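Local coordinates for D-2-hydroxyacid dehydrogensase protein (Ketogulonicigenium vulgare, PDB 4LSW) that probably catalyses the reversible, NAD(P)-dependent oxidation of D-2-hydroxyacids to the corresponding 2-oxoacids, at residues I71-Y74 against A80-L83; L7-Y12 against R59-A64; F167-S172 against V198-V203. All coordinates share one frame; numbering follows the deposited sequence.

Contact 1. Residues I71-Y74 against A80-L83; sequences ISVY and AVDL
Val81 faces Ile71 and Val73, two residues with one between them on strand 70-74, and gives each of them one methyl group. Its CG1 lies anti to the backbone N (chi1 175°), which divides the two branches between the two partners. CG1 meets the end of the isoleucine, with Val81 CG1 and Ile71 CD1 4.0 Å apart and the two side chains approaching tip to tip. CG2 turns to the other valine, and Val81 CG2 lies 3.9 Å from Val73 CG2; here the side chains slide past each other in opposite directions. A forked, purely apolar residue suits this place because a single short side chain must touch both strand residues. The longer isoleucine spans its gap by extending CD1 (chi2 168°), whereas a valine is enough at position 73. All three are buried, and Cys86 from the following helix packs on both Ile71 and Val81. Asp82 comes next and turns its carboxylate away from the strand. It stands at the N-cap of helix 83-89, where OD1 accepts a hydrogen bond from Ala85 N, satisfying an amide of the first turn that has no carbonyl partner within the helix. Leu83 then begins the helix and packs on Tyr78 of the intervening loop, which also touches Val73. Ser72 points to the other face of the sheet, where helix 287-306 lies and where its hydroxyl bonds to that of Thr94. Strand 70-74, the loop that folds back against it, helix 83-89 and the neighbouring parallel strand 92-94 together make a beta-alpha-beta crossover, in a domain whose parallel strands run in the order 2-1-3-4-5, consistent with the flavodoxin-like substrate-binding domain of D-2-hydroxyacid dehydrogenases.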
ATOM      1  N   ILE A  71      11.975   8.743  15.517  1.00  8.14           N
ATOM      2  CA  ILE A  71      10.871   9.096  14.637  1.00  8.17           C
ATOM      3  C   ILE A  71      10.068   7.829  14.413  1.00  9.53           C
ATOM      4  O   ILE A  71      10.595   6.841  13.903  1.00  9.28           O
ATOM      5  CB  ILE A  71      11.360   9.646  13.283  1.00  9.17           C
ATOM      6  CG1 ILE A  71      12.206  10.903  13.498  1.00  9.60           C
ATOM      7  CG2 ILE A  71      10.169   9.963  12.386  1.00  9.60           C
ATOM      8  CD1 ILE A  71      12.968  11.369  12.259  1.00 12.07           C
ATOM      9  N   SER A  72       8.806   7.858  14.827  1.00  9.50           N
ATOM     10  CA  SER A  72       7.913   6.724  14.675  1.00  8.40           C
ATOM     11  C   SER A  72       6.896   7.026  13.584  1.00  8.85           C
ATOM     12  O   SER A  72       6.193   8.043  13.629  1.00  8.74           O
ATOM     13  CB  SER A  72       7.239   6.372  16.006  1.00  9.47           C
ATOM     14  OG  SER A  72       8.159   5.728  16.865  1.00 10.17           O
ATOM     15  N   VAL A  73       6.854   6.141  12.591  1.00 10.31           N
ATOM     16  CA  VAL A  73       6.005   6.322  11.423  1.00  9.66           C
ATOM     17  C   VAL A  73       4.760   5.443  11.498  1.00  9.65           C
ATOM     18  O   VAL A  73       4.847   4.244  11.797  1.00 10.92           O
ATOM     19  CB  VAL A  73       6.779   5.977  10.131  1.00  9.32           C
ATOM     20  CG1 VAL A  73       5.904   6.193   8.919  1.00 12.17           C
ATOM     21  CG2 VAL A  73       8.061   6.818  10.027  1.00 10.75           C
ATOM     22  N   TYR A  74       3.608   6.055  11.236  1.00 11.86           N
ATOM     23  CA  TYR A  74       2.344   5.340  11.065  1.00 10.86           C
ATOM     24  C   TYR A  74       2.278   4.889   9.606  1.00 12.39           C
ATOM     25  O   TYR A  74       2.169   5.718   8.704  1.00 15.31           O
ATOM     26  CB  TYR A  74       1.192   6.289  11.397  1.00 12.10           C
ATOM     27  CG  TYR A  74      -0.208   5.712  11.353  1.00 14.36           C
ATOM     28  CD1 TYR A  74      -0.890   5.567  10.146  1.00 18.53           C
ATOM     29  CD2 TYR A  74      -0.873   5.373  12.522  1.00 16.00           C
ATOM     30  CE1 TYR A  74      -2.182   5.067  10.108  1.00 18.81           C
ATOM     31  CE2 TYR A  74      -2.162   4.878  12.491  1.00 14.59           C
ATOM     32  CZ  TYR A  74      -2.808   4.725  11.289  1.00 11.52           C
ATOM     33  OH  TYR A  74      -4.100   4.235  11.284  1.00 13.49           O
ATOM     34  N   ALA A  80       9.840   9.361   3.019  1.00 20.86           N
ATOM     35  CA  ALA A  80       9.943  10.802   3.203  1.00 20.61           C
ATOM     36  C   ALA A  80      10.637  11.195   4.507  1.00 13.83           C
ATOM     37  O   ALA A  80      10.794  12.390   4.799  1.00 17.09           O
ATOM     38  CB  ALA A  80       8.570  11.446   3.111  1.00 22.97           C
ATOM     39  N   VAL A  81      11.037  10.204   5.297  1.00 12.68           N
ATOM     40  CA  VAL A  81      11.905  10.485   6.430  1.00 12.97           C
ATOM     41  C   VAL A  81      13.324  10.596   5.877  1.00 14.76           C
ATOM     42  O   VAL A  81      13.757   9.742   5.093  1.00 14.90           O
ATOM     43  CB  VAL A  81      11.834   9.377   7.495  1.00 12.73           C
ATOM     44  CG1 VAL A  81      12.859   9.633   8.615  1.00 13.66           C
ATOM     45  CG2 VAL A  81      10.407   9.251   8.044  1.00 11.87           C
ATOM     46  N   ASP A  82      14.043  11.650   6.260  1.00 12.87           N
ATOM     47  CA  ASP A  82      15.411  11.844   5.783  1.00 13.69           C
ATOM     48  C   ASP A  82      16.345  10.932   6.567  1.00 14.43           C
ATOM     49  O   ASP A  82      16.783  11.270   7.662  1.00 13.04           O
ATOM     50  CB  ASP A  82      15.835  13.313   5.918  1.00 13.70           C
ATOM     51  CG  ASP A  82      17.140  13.611   5.213  1.00 19.61           C
ATOM     52  OD1 ASP A  82      18.052  12.761   5.267  1.00 18.29           O
ATOM     53  OD2 ASP A  82      17.256  14.697   4.600  1.00 18.00           O
ATOM     54  N   LEU A  83      16.642   9.770   5.997  1.00 15.06           N
ATOM     55  CA  LEU A  83      17.415   8.760   6.704  1.00 15.64           C
ATOM     56  C   LEU A  83      18.861   9.176   6.944  1.00 16.26           C
ATOM     57  O   LEU A  83      19.435   8.841   7.978  1.00 16.70           O
ATOM     58  CB  LEU A  83      17.373   7.421   5.965  1.00 16.49           C
ATOM     59  CG  LEU A  83      16.009   6.777   5.720  1.00 17.83           C
ATOM     60  CD1 LEU A  83      16.193   5.345   5.223  1.00 22.95           C
ATOM     61  CD2 LEU A  83      15.148   6.819   6.977  1.00 18.49           C
TER

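Contact 2. Residues L7-Y12 against R59-A64; sequences LQLGPY and RALIEA
Leu61 carries its CG anti to the backbone N (chi1 176°), which sends the side chain out from helix 59-63 towards Leu7 and Leu9; Leu9 answers with CG beside its own backbone N (chi1 -55°), so that the two leucines meet tip to tip. Leu61 CD2 packs against both methyls of Leu9, 3.6 Å from Leu9 CD1 and 3.8 Å from Leu9 CD2. Its other branch serves the strand proper: Leu61 CD1 is 3.8 Å from Leu7 CD2, and those two side chains cross obliquely. Leucine suits position 61 because its forked end can touch two neighbours at once, and Leu7 and Leu9 offer it apolar methyls in return. The contact joins a helix to strand 5-8, an inner strand of the flavodoxin-like sheet, between 25-28 and 48-52, and it is completed by helix 35-42, whose Leu39 packs on both Leu7 and Leu61. Beyond the strand the chain turns away. Gln8, on the other side of the strand, bridges that turn: its NE2 donates to Gly10 O over 2.9 Å in a nearly straight bond (164° at the hydrogen). The acceptor lies close to the plane of the glutamine amide, while the donor is tilted from the carbonyl plane. Gly10 O also sits over the centre of the Tyr12 ring, and the hydroxyl of that tyrosine is bonded to Thr51 O.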
ATOM      1  N   LEU A   7       6.436  15.533  18.855  1.00  8.72           N
ATOM      2  CA  LEU A   7       5.920  16.397  17.806  1.00  8.55           C
ATOM      3  C   LEU A   7       5.160  15.539  16.801  1.00  8.17           C
ATOM      4  O   LEU A   7       5.720  14.602  16.225  1.00 10.72           O
ATOM      5  CB  LEU A   7       7.075  17.140  17.127  1.00 10.28           C
ATOM      6  CG  LEU A   7       6.760  18.247  16.108  1.00  8.81           C
ATOM      7  CD1 LEU A   7       6.108  19.450  16.766  1.00 11.91           C
ATOM      8  CD2 LEU A   7       8.042  18.673  15.412  1.00 10.73           C
ATOM      9  N   GLN A   8       3.879  15.842  16.615  1.00  9.67           N
ATOM     10  CA  GLN A   8       3.027  15.062  15.716  1.00  9.40           C
ATOM     11  C   GLN A   8       2.794  15.850  14.428  1.00 10.53           C
ATOM     12  O   GLN A   8       2.349  16.997  14.467  1.00 10.47           O
ATOM     13  CB  GLN A   8       1.698  14.743  16.399  1.00 10.41           C
ATOM     14  CG  GLN A   8       0.769  13.859  15.571  1.00 10.67           C
ATOM     15  CD  GLN A   8      -0.496  13.506  16.313  1.00 13.08           C
ATOM     16  OE1 GLN A   8      -0.490  13.359  17.537  1.00 15.14           O
ATOM     17  NE2 GLN A   8      -1.598  13.379  15.581  1.00 11.51           N
ATOM     18  N   LEU A   9       3.105  15.243  13.285  1.00  9.91           N
ATOM     19  CA  LEU A   9       3.124  15.998  12.030  1.00 11.60           C
ATOM     20  C   LEU A   9       1.804  15.999  11.254  1.00 12.40           C
ATOM     21  O   LEU A   9       1.570  16.898  10.450  1.00 12.51           O
ATOM     22  CB  LEU A   9       4.264  15.519  11.134  1.00  9.21           C
ATOM     23  CG  LEU A   9       5.670  15.522  11.726  1.00 12.71           C
ATOM     24  CD1 LEU A   9       6.679  15.256  10.621  1.00 13.90           C
ATOM     25  CD2 LEU A   9       5.973  16.836  12.438  1.00 12.86           C
ATOM     26  N   GLY A  10       0.960  15.002  11.498  1.00 10.06           N
ATOM     27  CA  GLY A  10      -0.344  14.927  10.862  1.00 14.20           C
ATOM     28  C   GLY A  10      -1.353  14.243  11.763  1.00 13.57           C
ATOM     29  O   GLY A  10      -0.980  13.562  12.710  1.00 11.21           O
ATOM     30  N   PRO A  11      -2.648  14.427  11.478  1.00 16.37           N
ATOM     31  CA  PRO A  11      -3.696  13.831  12.320  1.00 15.94           C
ATOM     32  C   PRO A  11      -3.717  12.301  12.315  1.00 16.81           C
ATOM     33  O   PRO A  11      -3.309  11.672  11.334  1.00 20.22           O
ATOM     34  CB  PRO A  11      -4.999  14.368  11.694  1.00 15.84           C
ATOM     35  CG  PRO A  11      -4.620  14.750  10.288  1.00 22.77           C
ATOM     36  CD  PRO A  11      -3.206  15.236  10.380  1.00 19.86           C
ATOM     37  N   TYR A  12      -4.189  11.718  13.416  1.00 15.19           N
ATOM     38  CA  TYR A  12      -4.457  10.288  13.515  1.00 12.40           C
ATOM     39  C   TYR A  12      -5.907  10.108  13.943  1.00 16.26           C
ATOM     40  O   TYR A  12      -6.514  11.039  14.466  1.00 16.04           O
ATOM     41  CB  TYR A  12      -3.590   9.637  14.585  1.00 16.70           C
ATOM     42  CG  TYR A  12      -2.106   9.611  14.330  1.00 12.83           C
ATOM     43  CD1 TYR A  12      -1.577   9.138  13.134  1.00 14.40           C
ATOM     44  CD2 TYR A  12      -1.230  10.053  15.306  1.00 12.56           C
ATOM     45  CE1 TYR A  12      -0.205   9.124  12.924  1.00 15.39           C
ATOM     46  CE2 TYR A  12       0.121  10.035  15.112  1.00  9.21           C
ATOM     47  CZ  TYR A  12       0.635   9.574  13.927  1.00 12.11           C
ATOM     48  OH  TYR A  12       2.002   9.567  13.773  1.00 11.00           O
ATOM     49  N   ARG A  59      15.122  17.077   6.835  1.00 13.31           N
ATOM     50  CA  ARG A  59      16.353  17.479   7.502  1.00 14.21           C
ATOM     51  C   ARG A  59      16.162  18.749   8.330  1.00 15.16           C
ATOM     52  O   ARG A  59      16.625  18.830   9.456  1.00 13.95           O
ATOM     53  CB  ARG A  59      17.477  17.677   6.478  1.00 15.80           C
ATOM     54  CG  ARG A  59      18.759  18.214   7.094  1.00 19.19           C
ATOM     55  CD  ARG A  59      19.901  18.279   6.086  1.00 20.59           C
ATOM     56  NE  ARG A  59      20.347  16.955   5.659  1.00 19.56           N
ATOM     57  CZ  ARG A  59      21.262  16.237   6.298  1.00 17.85           C
ATOM     58  NH1 ARG A  59      21.819  16.711   7.405  1.00 21.01           N
ATOM     59  NH2 ARG A  59      21.615  15.044   5.839  1.00 22.16           N
ATOM     60  N   ALA A  60      15.464  19.735   7.773  1.00 15.58           N
ATOM     61  CA  ALA A  60      15.282  20.997   8.483  1.00 16.04           C
ATOM     62  C   ALA A  60      14.467  20.784   9.757  1.00 14.54           C
ATOM     63  O   ALA A  60      14.748  21.386  10.790  1.00 14.17           O
ATOM     64  CB  ALA A  60      14.637  22.036   7.585  1.00 19.00           C
ATOM     65  N   LEU A  61      13.459  19.920   9.684  1.00 12.46           N
ATOM     66  CA  LEU A  61      12.661  19.618  10.863  1.00 10.88           C
ATOM     67  C   LEU A  61      13.502  18.911  11.925  1.00 11.42           C
ATOM     68  O   LEU A  61      13.444  19.240  13.113  1.00 12.52           O
ATOM     69  CB  LEU A  61      11.464  18.757  10.485  1.00 12.05           C
ATOM     70  CG  LEU A  61      10.655  18.336  11.702  1.00 14.27           C
ATOM     71  CD1 LEU A  61      10.076  19.570  12.389  1.00 14.74           C
ATOM     72  CD2 LEU A  61       9.564  17.347  11.325  1.00 14.02           C
ATOM     73  N   ILE A  62      14.284  17.933  11.487  1.00 10.87           N
ATOM     74  CA  ILE A  62      15.195  17.221  12.372  1.00 12.62           C
ATOM     75  C   ILE A  62      16.187  18.187  13.028  1.00 12.26           C
ATOM     76  O   ILE A  62      16.457  18.085  14.226  1.00 13.20           O
ATOM     77  CB  ILE A  62      15.914  16.094  11.597  1.00 10.55           C
ATOM     78  CG1 ILE A  62      14.914  14.980  11.274  1.00 11.35           C
ATOM     79  CG2 ILE A  62      17.090  15.558  12.387  1.00 14.17           C
ATOM     80  CD1 ILE A  62      15.358  14.033  10.173  1.00 11.48           C
ATOM     81  N   GLU A  63      16.697  19.140  12.255  1.00 12.39           N
ATOM     82  CA  GLU A  63      17.626  20.142  12.780  1.00 16.39           C
ATOM     83  C   GLU A  63      16.968  21.034  13.832  1.00 13.99           C
ATOM     84  O   GLU A  63      17.630  21.523  14.753  1.00 15.45           O
ATOM     85  CB  GLU A  63      18.185  21.017  11.651  1.00 14.93           C
ATOM     86  CG  GLU A  63      19.111  20.288  10.685  1.00 21.55           C
ATOM     87  CD  GLU A  63      19.428  21.102   9.438  1.00 27.74           C
ATOM     88  OE1 GLU A  63      18.485  21.626   8.803  1.00 33.63           O
ATOM     89  OE2 GLU A  63      20.624  21.207   9.096  1.00 37.39           O
ATOM     90  N   ALA A  64      15.662  21.244  13.690  1.00 11.94           N
ATOM     91  CA  ALA A  64      14.924  22.092  14.619  1.00 11.68           C
ATOM     92  C   ALA A  64      14.631  21.355  15.919  1.00 12.17           C
ATOM     93  O   ALA A  64      14.156  21.955  16.887  1.00 13.33           O
ATOM     94  CB  ALA A  64      13.627  22.576  13.979  1.00 14.11           C
TER

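Contact 3. Residues F167-S172 against V198-V203; sequences FDMQIS and VDFLFV
In the Rossmann-type nucleotide-binding domain, strand 147-151 runs between strands 170-174 and 200-203, and Met169 meets Phe200 just where the two flanking strands begin. The methionine chain is bent at its last torsion (chi3 82°), which swings the methyl group to the ring: Met169 CE is 3.6 Å from Phe200 CD2 and 3.8 Å from Phe200 CE2. The two side chains cross at about a right angle, and the methyl approaches the ring obliquely. A long, pliable thioether chain suits a gap that spans the full width of the intervening strand, and the aromatic ring is an apolar partner for the methyl. A second touch joins Ser172 to Val198, with Ser172 OG 3.5 Å from Val198 CG1; this is plain van der Waals contact between a small hydroxyl and a methyl. Next to Val198, Asp199 turns to Arg147, the first residue of that intervening strand, and forms a salt bridge with it. Among the helices, Met169 packs on Leu164 of helix 155-165, while Phe200 rests against Met112 and Ser116 of helix 101-116. Val143 touches both the methionine and the phenylalanine, and beyond them Phe200 reaches Met228 at the start of the next parallel strand, 228-231.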
ATOM      1  N   PHE A 167      -8.650 -21.241  -4.813  1.00  6.98           N
ATOM      2  CA  PHE A 167      -9.424 -21.230  -6.058  1.00  6.36           C
ATOM      3  C   PHE A 167      -8.826 -22.155  -7.132  1.00  5.39           C
ATOM      4  O   PHE A 167      -9.222 -22.096  -8.308  1.00  6.06           O
ATOM      5  CB  PHE A 167      -9.527 -19.792  -6.609  1.00  4.15           C
ATOM      6  CG  PHE A 167     -10.382 -18.884  -5.769  1.00  5.92           C
ATOM      7  CD1 PHE A 167      -9.866 -18.255  -4.646  1.00  6.86           C
ATOM      8  CD2 PHE A 167     -11.713 -18.673  -6.091  1.00  7.05           C
ATOM      9  CE1 PHE A 167     -10.653 -17.427  -3.861  1.00  7.13           C
ATOM     10  CE2 PHE A 167     -12.515 -17.848  -5.308  1.00  6.70           C
ATOM     11  CZ  PHE A 167     -11.985 -17.219  -4.191  1.00  6.91           C
ATOM     12  N   ASP A 168      -7.873 -22.998  -6.716  1.00  6.53           N
ATOM     13  CA  ASP A 168      -7.222 -23.971  -7.591  1.00  7.41           C
ATOM     14  C   ASP A 168      -6.585 -23.329  -8.806  1.00  6.23           C
ATOM     15  O   ASP A 168      -6.535 -23.915  -9.885  1.00  8.26           O
ATOM     16  CB  ASP A 168      -8.208 -25.059  -8.032  1.00 10.03           C
ATOM     17  CG  ASP A 168      -8.628 -25.961  -6.894  1.00 15.85           C
ATOM     18  OD1 ASP A 168      -7.904 -26.018  -5.878  1.00 15.39           O
ATOM     19  OD2 ASP A 168      -9.683 -26.613  -7.029  1.00 21.41           O
ATOM     20  N   MET A 169      -6.100 -22.112  -8.627  1.00  6.52           N
ATOM     21  CA  MET A 169      -5.455 -21.456  -9.745  1.00  5.92           C
ATOM     22  C   MET A 169      -4.062 -22.017  -9.999  1.00  5.69           C
ATOM     23  O   MET A 169      -3.419 -22.598  -9.096  1.00  6.95           O
ATOM     24  CB  MET A 169      -5.441 -19.940  -9.549  1.00  9.36           C
ATOM     25  CG  MET A 169      -6.836 -19.378  -9.300  1.00 11.41           C
ATOM     26  SD  MET A 169      -6.925 -17.595  -9.375  1.00 13.14           S
ATOM     27  CE  MET A 169      -7.040 -17.418 -11.157  1.00  6.63           C
ATOM     28  N   GLN A 170      -3.628 -21.882 -11.251  1.00  5.67           N
ATOM     29  CA  GLN A 170      -2.268 -22.224 -11.652  1.00  5.47           C
ATOM     30  C   GLN A 170      -1.428 -20.979 -11.416  1.00  5.30           C
ATOM     31  O   GLN A 170      -1.566 -19.981 -12.129  1.00  7.12           O
ATOM     32  CB  GLN A 170      -2.253 -22.625 -13.122  1.00  8.67           C
ATOM     33  CG  GLN A 170      -3.305 -23.681 -13.474  1.00 13.59           C
ATOM     34  CD  GLN A 170      -3.531 -23.801 -14.970  1.00 17.02           C
ATOM     35  OE1 GLN A 170      -2.626 -24.173 -15.723  1.00 23.82           O
ATOM     36  NE2 GLN A 170      -4.745 -23.479 -15.411  1.00 15.31           N
ATOM     37  N   ILE A 171      -0.565 -21.043 -10.408  1.00  5.46           N
ATOM     38  CA  ILE A 171       0.097 -19.855  -9.889  1.00  4.41           C
ATOM     39  C   ILE A 171       1.572 -19.806 -10.247  1.00  5.69           C
ATOM     40  O   ILE A 171       2.317 -20.758 -10.013  1.00  8.00           O
ATOM     41  CB  ILE A 171      -0.059 -19.793  -8.370  1.00  5.78           C
ATOM     42  CG1 ILE A 171      -1.547 -19.748  -8.038  1.00  6.16           C
ATOM     43  CG2 ILE A 171       0.664 -18.572  -7.803  1.00  6.67           C
ATOM     44  CD1 ILE A 171      -1.869 -20.168  -6.624  1.00 10.03           C
ATOM     45  N   SER A 172       1.973 -18.679 -10.825  1.00  5.76           N
ATOM     46  CA  SER A 172       3.381 -18.380 -11.041  1.00  5.73           C
ATOM     47  C   SER A 172       3.700 -17.023 -10.432  1.00  6.53           C
ATOM     48  O   SER A 172       2.809 -16.247 -10.099  1.00  4.62           O
ATOM     49  CB  SER A 172       3.689 -18.365 -12.532  1.00  6.58           C
ATOM     50  OG  SER A 172       2.723 -17.587 -13.219  1.00  8.19           O
ATOM     51  N   VAL A 198      -0.330 -15.921 -18.124  1.00  5.68           N
ATOM     52  CA  VAL A 198      -1.404 -15.845 -17.118  1.00  4.35           C
ATOM     53  C   VAL A 198      -2.627 -15.065 -17.577  1.00  5.03           C
ATOM     54  O   VAL A 198      -2.551 -14.265 -18.509  1.00  6.85           O
ATOM     55  CB  VAL A 198      -0.919 -15.283 -15.755  1.00  5.73           C
ATOM     56  CG1 VAL A 198       0.239 -16.087 -15.234  1.00  5.25           C
ATOM     57  CG2 VAL A 198      -0.542 -13.801 -15.878  1.00  5.00           C
ATOM     58  N   ASP A 199      -3.747 -15.298 -16.892  1.00  5.43           N
ATOM     59  CA  ASP A 199      -5.001 -14.634 -17.171  1.00  5.46           C
ATOM     60  C   ASP A 199      -5.235 -13.443 -16.239  1.00  4.72           C
ATOM     61  O   ASP A 199      -5.990 -12.534 -16.569  1.00  5.57           O
ATOM     62  CB  ASP A 199      -6.148 -15.641 -17.034  1.00  7.17           C
ATOM     63  CG  ASP A 199      -5.943 -16.864 -17.909  1.00  8.02           C
ATOM     64  OD1 ASP A 199      -5.910 -16.676 -19.138  1.00  7.91           O
ATOM     65  OD2 ASP A 199      -5.790 -17.996 -17.388  1.00  6.96           O
ATOM     66  N   PHE A 200      -4.582 -13.462 -15.080  1.00  4.99           N
ATOM     67  CA  PHE A 200      -4.724 -12.434 -14.059  1.00  4.02           C
ATOM     68  C   PHE A 200      -3.331 -12.158 -13.534  1.00  5.36           C
ATOM     69  O   PHE A 200      -2.614 -13.098 -13.204  1.00  5.35           O
ATOM     70  CB  PHE A 200      -5.582 -12.945 -12.890  1.00  3.64           C
ATOM     71  CG  PHE A 200      -6.940 -13.444 -13.289  1.00  4.50           C
ATOM     72  CD1 PHE A 200      -8.012 -12.568 -13.382  1.00  5.35           C
ATOM     73  CD2 PHE A 200      -7.152 -14.793 -13.554  1.00  5.88           C
ATOM     74  CE1 PHE A 200      -9.283 -13.027 -13.734  1.00  4.46           C
ATOM     75  CE2 PHE A 200      -8.419 -15.255 -13.920  1.00  6.85           C
ATOM     76  CZ  PHE A 200      -9.481 -14.377 -14.001  1.00  6.68           C
ATOM     77  N   LEU A 201      -2.932 -10.892 -13.486  1.00  4.68           N
ATOM     78  CA  LEU A 201      -1.608 -10.524 -12.968  1.00  4.27           C
ATOM     79  C   LEU A 201      -1.755  -9.559 -11.803  1.00  5.64           C
ATOM     80  O   LEU A 201      -2.333  -8.473 -11.957  1.00  6.23           O
ATOM     81  CB  LEU A 201      -0.762  -9.854 -14.058  1.00  4.99           C
ATOM     82  CG  LEU A 201       0.639  -9.392 -13.652  1.00  5.02           C
ATOM     83  CD1 LEU A 201       1.508 -10.576 -13.265  1.00  7.20           C
ATOM     84  CD2 LEU A 201       1.290  -8.595 -14.782  1.00  7.38           C
ATOM     85  N   PHE A 202      -1.257  -9.958 -10.643  1.00  4.48           N
ATOM     86  CA  PHE A 202      -1.307  -9.111  -9.458  1.00  5.33           C
ATOM     87  C   PHE A 202       0.010  -8.381  -9.305  1.00  6.09           C
ATOM     88  O   PHE A 202       1.072  -9.007  -9.332  1.00  5.94           O
ATOM     89  CB  PHE A 202      -1.548  -9.967  -8.207  1.00  4.41           C
ATOM     90  CG  PHE A 202      -2.928 -10.548  -8.130  1.00  4.02           C
ATOM     91  CD1 PHE A 202      -3.249 -11.720  -8.815  1.00  5.90           C
ATOM     92  CD2 PHE A 202      -3.912  -9.915  -7.389  1.00  4.57           C
ATOM     93  CE1 PHE A 202      -4.525 -12.259  -8.751  1.00  5.40           C
ATOM     94  CE2 PHE A 202      -5.191 -10.455  -7.323  1.00  6.19           C
ATOM     95  CZ  PHE A 202      -5.492 -11.623  -8.001  1.00  6.01           C
ATOM     96  N   VAL A 203      -0.053  -7.068  -9.126  1.00  6.05           N
ATOM     97  CA  VAL A 203       1.151  -6.283  -8.892  1.00  5.80           C
ATOM     98  C   VAL A 203       1.265  -6.001  -7.402  1.00  9.25           C
ATOM     99  O   VAL A 203       0.475  -5.232  -6.831  1.00  8.57           O
ATOM    100  CB  VAL A 203       1.134  -4.979  -9.681  1.00  7.27           C
ATOM    101  CG1 VAL A 203       2.445  -4.231  -9.480  1.00 11.25           C
ATOM    102  CG2 VAL A 203       0.912  -5.277 -11.148  1.00  8.26           C
TER

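How the contacts relate
Contacts 1 and 2 are neighbours on one sheet, their centres about 9 Å apart; helix 59-63 leads into strand 70-74. They touch through Tyr74 CB and Tyr12 CE1 at 3.5 Å, and through the terminal methyls of Ile71 and Ile62, with CD1 to CD1 at 4.1 Å. Contact 3 belongs to the nucleotide-binding domain, on the opposite side of the chain's centre: its centre lies about 35 Å from that of contact 1 and about 42 Å from that of contact 2, with nearest atoms about 19 and 24 Å away. As in relatives, the active site probably lies in the cleft between the two domains.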